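Local coordinates for mediator of RNA polymerase II transcription subunit 6 (Schizosaccharomyces pombe, PDB 4H61), which forms part of the Mediator complex, a coactivator that conveys signals from gene-specific regulators to the RNA polymerase II transcription machinery, at residues A[63-75]-A[86-100]. Numbering follows the deposited sequence.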
loop_
_atom_site.group_PDB
_atom_site.type_symbol
_atom_site.label_atom_id
_atom_site.label_comp_id
_atom_site.label_asym_id
_atom_site.label_seq_id
_atom_site.Cartn_x
_atom_site.Cartn_y
_atom_site.Cartn_z
ATOM N N SER A 63 4.464 -7.078 8.794
ATOM C CA SER A 63 4.238 -8.269 9.594
ATOM C C SER A 63 2.873 -8.173 10.263
ATOM O O SER A 63 2.180 -9.176 10.426
ATOM C CB SER A 63 5.359 -8.488 10.617
ATOM O OG SER A 63 5.340 -7.497 11.622
ATOM N N GLN A 64 2.477 -6.962 10.630
ATOM C CA GLN A 64 1.151 -6.753 11.197
ATOM C C GLN A 64 0.042 -7.040 10.178
ATOM O O GLN A 64 -1.003 -7.600 10.523
ATOM C CB GLN A 64 1.017 -5.337 11.755
ATOM C CG GLN A 64 1.708 -5.130 13.096
ATOM C CD GLN A 64 1.043 -5.902 14.227
ATOM O OE1 GLN A 64 -0.020 -6.502 14.048
ATOM N NE2 GLN A 64 1.668 -5.888 15.398
ATOM N N LEU A 65 0.280 -6.666 8.924
ATOM C CA LEU A 65 -0.706 -6.883 7.872
ATOM C C LEU A 65 -0.939 -8.363 7.544
ATOM O O LEU A 65 -2.034 -8.742 7.129
ATOM C CB LEU A 65 -0.333 -6.103 6.608
ATOM C CG LEU A 65 -0.399 -4.581 6.768
ATOM C CD1 LEU A 65 0.109 -3.839 5.527
ATOM C CD2 LEU A 65 -1.814 -4.151 7.120
ATOM N N LYS A 66 0.081 -9.197 7.727
ATOM C CA LYS A 66 -0.058 -10.613 7.386
ATOM C C LYS A 66 -1.144 -11.290 8.218
ATOM O O LYS A 66 -1.857 -12.170 7.728
ATOM C CB LYS A 66 1.282 -11.351 7.499
ATOM C CG LYS A 66 2.255 -11.020 6.370
ATOM C CD LYS A 66 3.662 -11.564 6.629
ATOM C CE LYS A 66 3.759 -13.080 6.438
ATOM N NZ LYS A 66 5.130 -13.589 6.765
ATOM N N ARG A 67 -1.297 -10.836 9.458
ATOM C CA ARG A 67 -2.267 -11.409 10.391
ATOM C C ARG A 67 -3.696 -10.932 10.146
ATOM O O ARG A 67 -4.618 -11.359 10.836
ATOM C CB ARG A 67 -1.883 -11.056 11.831
ATOM C CG ARG A 67 -0.387 -10.884 12.055
ATOM C CD ARG A 67 -0.122 -10.246 13.401
ATOM N NE ARG A 67 -0.982 -10.819 14.428
ATOM C CZ ARG A 67 -1.741 -10.104 15.252
ATOM N NH1 ARG A 67 -1.741 -8.781 15.181
ATOM N NH2 ARG A 67 -2.490 -10.717 16.157
ATOM N N LEU A 68 -3.884 -10.033 9.186
ATOM C CA LEU A 68 -5.206 -9.454 8.958
ATOM C C LEU A 68 -5.722 -9.716 7.550
ATOM O O LEU A 68 -4.946 -10.034 6.647
ATOM C CB LEU A 68 -5.171 -7.949 9.223
ATOM C CG LEU A 68 -4.551 -7.520 10.553
ATOM C CD1 LEU A 68 -4.383 -6.024 10.576
ATOM C CD2 LEU A 68 -5.403 -7.982 11.734
ATOM N N THR A 69 -7.034 -9.583 7.374
ATOM C CA THR A 69 -7.665 -9.701 6.055
ATOM C C THR A 69 -8.468 -8.443 5.737
ATOM O O THR A 69 -9.057 -7.825 6.630
ATOM C CB THR A 69 -8.582 -10.942 5.960
ATOM O OG1 THR A 69 -9.649 -10.841 6.913
ATOM C CG2 THR A 69 -7.807 -12.207 6.247
ATOM N N GLY A 70 -8.481 -8.056 4.465
ATOM C CA GLY A 70 -9.169 -6.850 4.044
ATOM C C GLY A 70 -8.295 -5.945 3.205
ATOM O O GLY A 70 -7.171 -6.318 2.847
ATOM N N ILE A 71 -8.810 -4.756 2.885
ATOM C CA ILE A 71 -8.050 -3.761 2.121
ATOM C C ILE A 71 -6.736 -3.379 2.820
ATOM O O ILE A 71 -6.709 -3.123 4.029
ATOM C CB ILE A 71 -8.881 -2.479 1.873
ATOM C CG1 ILE A 71 -10.164 -2.810 1.106
ATOM C CG2 ILE A 71 -8.072 -1.439 1.117
ATOM C CD1 ILE A 71 -9.934 -3.631 -0.111
ATOM N N GLN A 72 -5.646 -3.351 2.059
ATOM C CA GLN A 72 -4.339 -3.010 2.615
ATOM C C GLN A 72 -3.562 -2.145 1.644
ATOM O O GLN A 72 -3.722 -2.264 0.426
ATOM C CB GLN A 72 -3.514 -4.268 2.933
ATOM C CG GLN A 72 -4.188 -5.254 3.877
ATOM C CD GLN A 72 -3.264 -6.394 4.328
ATOM O OE1 GLN A 72 -2.335 -6.799 3.610
ATOM N NE2 GLN A 72 -3.523 -6.916 5.529
ATOM N N PHE A 73 -2.719 -1.278 2.191
ATOM C CA PHE A 73 -1.795 -0.490 1.386
ATOM C C PHE A 73 -0.367 -0.837 1.773
ATOM O O PHE A 73 -0.007 -0.803 2.950
ATOM C CB PHE A 73 -2.045 1.003 1.586
ATOM C CG PHE A 73 -3.391 1.453 1.101
ATOM C CD1 PHE A 73 -3.590 1.765 -0.239
ATOM C CD2 PHE A 73 -4.464 1.545 1.978
ATOM C CE1 PHE A 73 -4.831 2.172 -0.694
ATOM C CE2 PHE A 73 -5.717 1.954 1.529
ATOM C CZ PHE A 73 -5.900 2.269 0.193
ATOM N N VAL A 74 0.447 -1.187 0.786
ATOM C CA VAL A 74 1.832 -1.523 1.057
ATOM C C VAL A 74 2.750 -0.839 0.062
ATOM O O VAL A 74 2.341 -0.495 -1.053
ATOM C CB VAL A 74 2.081 -3.053 1.019
ATOM C CG1 VAL A 74 1.147 -3.771 1.981
ATOM C CG2 VAL A 74 1.907 -3.592 -0.396
ATOM N N ILE A 75 3.992 -0.632 0.481
ATOM C CA ILE A 75 5.020 -0.100 -0.395
ATOM C C ILE A 75 5.675 -1.263 -1.119
ATOM O O ILE A 75 6.111 -2.231 -0.488
ATOM C CB ILE A 75 6.067 0.663 0.418
ATOM C CG1 ILE A 75 5.388 1.797 1.196
ATOM C CG2 ILE A 75 7.176 1.179 -0.490
ATOM C CD1 ILE A 75 6.251 2.411 2.262
ATOM N N ILE A 86 3.057 2.420 -4.367
ATOM C CA ILE A 86 2.165 1.860 -3.360
ATOM C C ILE A 86 1.103 1.007 -4.018
ATOM O O ILE A 86 0.602 1.357 -5.083
ATOM C CB ILE A 86 1.488 2.985 -2.560
ATOM C CG1 ILE A 86 2.543 3.795 -1.804
ATOM C CG2 ILE A 86 0.452 2.429 -1.601
ATOM C CD1 ILE A 86 1.994 5.005 -1.120
ATOM N N GLN A 87 0.768 -0.116 -3.391
ATOM C CA GLN A 87 -0.243 -1.016 -3.926
ATOM C C GLN A 87 -1.405 -1.206 -2.965
ATOM O O GLN A 87 -1.207 -1.522 -1.787
ATOM C CB GLN A 87 0.385 -2.368 -4.231
ATOM C CG GLN A 87 -0.609 -3.492 -4.396
ATOM C CD GLN A 87 0.057 -4.776 -4.843
ATOM O OE1 GLN A 87 0.794 -4.786 -5.830
ATOM N NE2 GLN A 87 -0.186 -5.867 -4.113
ATOM N N LYS A 88 -2.617 -0.996 -3.472
ATOM C CA LYS A 88 -3.835 -1.337 -2.746
ATOM C C LYS A 88 -4.123 -2.794 -3.048
ATOM O O LYS A 88 -4.105 -3.204 -4.209
ATOM C CB LYS A 88 -5.000 -0.441 -3.193
ATOM C CG LYS A 88 -6.400 -0.852 -2.710
ATOM C CD LYS A 88 -7.232 0.404 -2.430
ATOM C CE LYS A 88 -8.671 0.343 -2.928
ATOM N NZ LYS A 88 -8.826 0.854 -4.321
ATOM N N GLN A 89 -4.370 -3.581 -2.007
ATOM C CA GLN A 89 -4.610 -5.004 -2.185
ATOM C C GLN A 89 -5.658 -5.526 -1.201
ATOM O O GLN A 89 -5.820 -4.997 -0.104
ATOM C CB GLN A 89 -3.305 -5.780 -2.007
ATOM C CG GLN A 89 -2.891 -5.979 -0.548
ATOM C CD GLN A 89 -1.430 -6.376 -0.394
ATOM O OE1 GLN A 89 -0.641 -6.273 -1.335
ATOM N NE2 GLN A 89 -1.067 -6.835 0.800
ATOM N N ASN A 90 -6.390 -6.553 -1.603
ATOM C CA ASN A 90 -7.285 -7.202 -0.683
ATOM C C ASN A 90 -6.634 -8.479 -0.199
ATOM O O ASN A 90 -6.461 -9.420 -0.969
ATOM C CB ASN A 90 -8.614 -7.524 -1.351
ATOM C CG ASN A 90 -9.584 -8.212 -0.404
ATOM O OD1 ASN A 90 -9.484 -8.070 0.821
ATOM N ND2 ASN A 90 -10.517 -8.976 -0.963
ATOM N N ARG A 91 -6.263 -8.519 1.073
ATOM C CA ARG A 91 -5.584 -9.691 1.600
ATOM C C ARG A 91 -6.582 -10.759 2.024
ATOM O O ARG A 91 -7.395 -10.540 2.920
ATOM C CB ARG A 91 -4.672 -9.297 2.760
ATOM C CG ARG A 91 -4.030 -10.473 3.447
ATOM C CD ARG A 91 -2.723 -10.080 4.100
ATOM N NE ARG A 91 -1.747 -11.131 3.872
ATOM C CZ ARG A 91 -0.637 -10.981 3.165
ATOM N NH1 ARG A 91 -0.335 -9.802 2.639
ATOM N NH2 ARG A 91 0.182 -12.014 3.006
ATOM N N LEU A 92 -6.515 -11.915 1.374
ATOM C CA LEU A 92 -7.495 -12.980 1.596
ATOM C C LEU A 92 -7.152 -13.782 2.832
ATOM O O LEU A 92 -8.041 -14.197 3.569
ATOM C CB LEU A 92 -7.582 -13.904 0.382
ATOM C CG LEU A 92 -8.473 -13.492 -0.798
ATOM C CD1 LEU A 92 -8.518 -11.987 -1.009
ATOM C CD2 LEU A 92 -7.970 -14.181 -2.059
ATOM N N ASN A 93 -5.854 -13.997 3.037
ATOM C CA ASN A 93 -5.325 -14.655 4.231
ATOM C C ASN A 93 -3.823 -14.423 4.347
ATOM O O ASN A 93 -3.290 -13.467 3.789
ATOM C CB ASN A 93 -5.619 -16.147 4.204
ATOM C CG ASN A 93 -5.296 -16.776 2.870
ATOM O OD1 ASN A 93 -4.149 -16.739 2.407
ATOM N ND2 ASN A 93 -6.308 -17.365 2.238
ATOM N N GLU A 94 -3.130 -15.309 5.049
ATOM C CA GLU A 94 -1.711 -15.098 5.318
ATOM C C GLU A 94 -0.843 -15.403 4.109
ATOM O O GLU A 94 0.333 -15.040 4.073
ATOM C CB GLU A 94 -1.274 -15.940 6.511
ATOM C CG GLU A 94 -2.209 -15.808 7.694
ATOM C CD GLU A 94 -1.728 -16.552 8.917
ATOM O OE1 GLU A 94 -0.974 -17.543 8.766
ATOM O OE2 GLU A 94 -2.106 -16.139 10.036
ATOM N N ASN A 95 -1.433 -16.055 3.114
ATOM C CA ASN A 95 -0.685 -16.484 1.940
ATOM C C ASN A 95 -1.167 -15.857 0.646
ATOM O O ASN A 95 -0.482 -15.933 -0.367
ATOM C CB ASN A 95 -0.744 -18.008 1.791
ATOM C CG ASN A 95 -0.166 -18.733 2.986
ATOM O OD1 ASN A 95 0.925 -18.406 3.461
ATOM N ND2 ASN A 95 -0.902 -19.718 3.489
ATOM N N GLU A 96 -2.354 -15.266 0.660
ATOM C CA GLU A 96 -2.914 -14.747 -0.579
ATOM C C GLU A 96 -3.310 -13.282 -0.499
ATOM O O GLU A 96 -3.759 -12.788 0.539
ATOM C CB GLU A 96 -4.097 -15.590 -1.049
ATOM C CG GLU A 96 -3.702 -16.968 -1.539
ATOM C CD GLU A 96 -4.803 -17.634 -2.336
ATOM O OE1 GLU A 96 -4.732 -18.871 -2.525
ATOM O OE2 GLU A 96 -5.730 -16.915 -2.778
ATOM N N VAL A 97 -3.142 -12.605 -1.627
ATOM C CA VAL A 97 -3.424 -11.192 -1.738
ATOM C C VAL A 97 -3.936 -10.912 -3.147
ATOM O O VAL A 97 -3.448 -11.496 -4.111
ATOM C CB VAL A 97 -2.145 -10.390 -1.439
ATOM C CG1 VAL A 97 -2.066 -9.134 -2.273
ATOM C CG2 VAL A 97 -2.059 -10.081 0.039
ATOM N N LYS A 98 -4.937 -10.048 -3.277
ATOM C CA LYS A 98 -5.409 -9.670 -4.604
ATOM C C LYS A 98 -5.122 -8.201 -4.862
ATOM O O LYS A 98 -5.670 -7.324 -4.198
ATOM C CB LYS A 98 -6.895 -9.974 -4.787
ATOM C CG LYS A 98 -7.392 -9.636 -6.179
ATOM C CD LYS A 98 -8.884 -9.897 -6.333
ATOM C CE LYS A 98 -9.381 -9.492 -7.720
ATOM N NZ LYS A 98 -9.103 -8.054 -8.007
ATOM N N PRO A 99 -4.235 -7.929 -5.819
ATOM C CA PRO A 99 -3.868 -6.550 -6.154
ATOM C C PRO A 99 -5.055 -5.838 -6.779
ATOM O O PRO A 99 -5.659 -6.376 -7.708
ATOM C CB PRO A 99 -2.750 -6.722 -7.187
ATOM C CG PRO A 99 -2.247 -8.129 -6.980
ATOM C CD PRO A 99 -3.456 -8.916 -6.580
ATOM N N LEU A 100 -5.385 -4.656 -6.264
ATOM C CA LEU A 100 -6.556 -3.915 -6.718
ATOM C C LEU A 100 -6.159 -2.748 -7.606
ATOM O O LEU A 100 -6.636 -2.636 -8.736
ATOM C CB LEU A 100 -7.377 -3.426 -5.524
ATOM C CG LEU A 100 -8.005 -4.581 -4.746
ATOM C CD1 LEU A 100 -8.853 -4.091 -3.554
ATOM C CD2 LEU A 100 -8.809 -5.438 -5.715
#
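Strands 70-79 and 83-91 form an antiparallel beta hairpin, and Gly70, Gln72 and Val74 make hydrogen-bonded pairs with Arg91, Gln89 and Gln87. Each pair has two backbone bonds. The side chains of Gln72, Val74, Gln87, Gln89 and Arg91 lie on one face, where a chain of amides runs. Gln89 NE2 donates to Gln72 OE1 at 3.1 Å, in the carbonyl plane, with the two amides nearly coplanar (28°). Gln87 NE2 in turn donates to Gln89 OE1 at 2.8 Å. Gln72 NE2 donates to Leu65 O at 2.8 Å, which ties the strand to helix 61-66. These bonds fix the rotation of the Gln72 amide. With CG anti to the backbone N (chi1 175°), Arg91 passes over Gln72, CD lying 3.3 Å from Gln72 OE1, then bends at chi3. Lys66 CA lies over one guanidinium face and Val97 CG2 over the other, both toward the rim, and NE donates to Asn93 O at 2.8 Å. On the opposite face of the sheet, the Lys88 chain runs alongside Phe73, with CD 3.5 Å from CE1 of the ring. Ile71 CD1 meets Leu100 CD1 there. Asn43 OD1 of helix 43-53 accepts a hydrogen bond from Gln72 NE2. Strand 97-106 flanks strand 83-91, and helix 115-135 packs on Gln87 and Pro99.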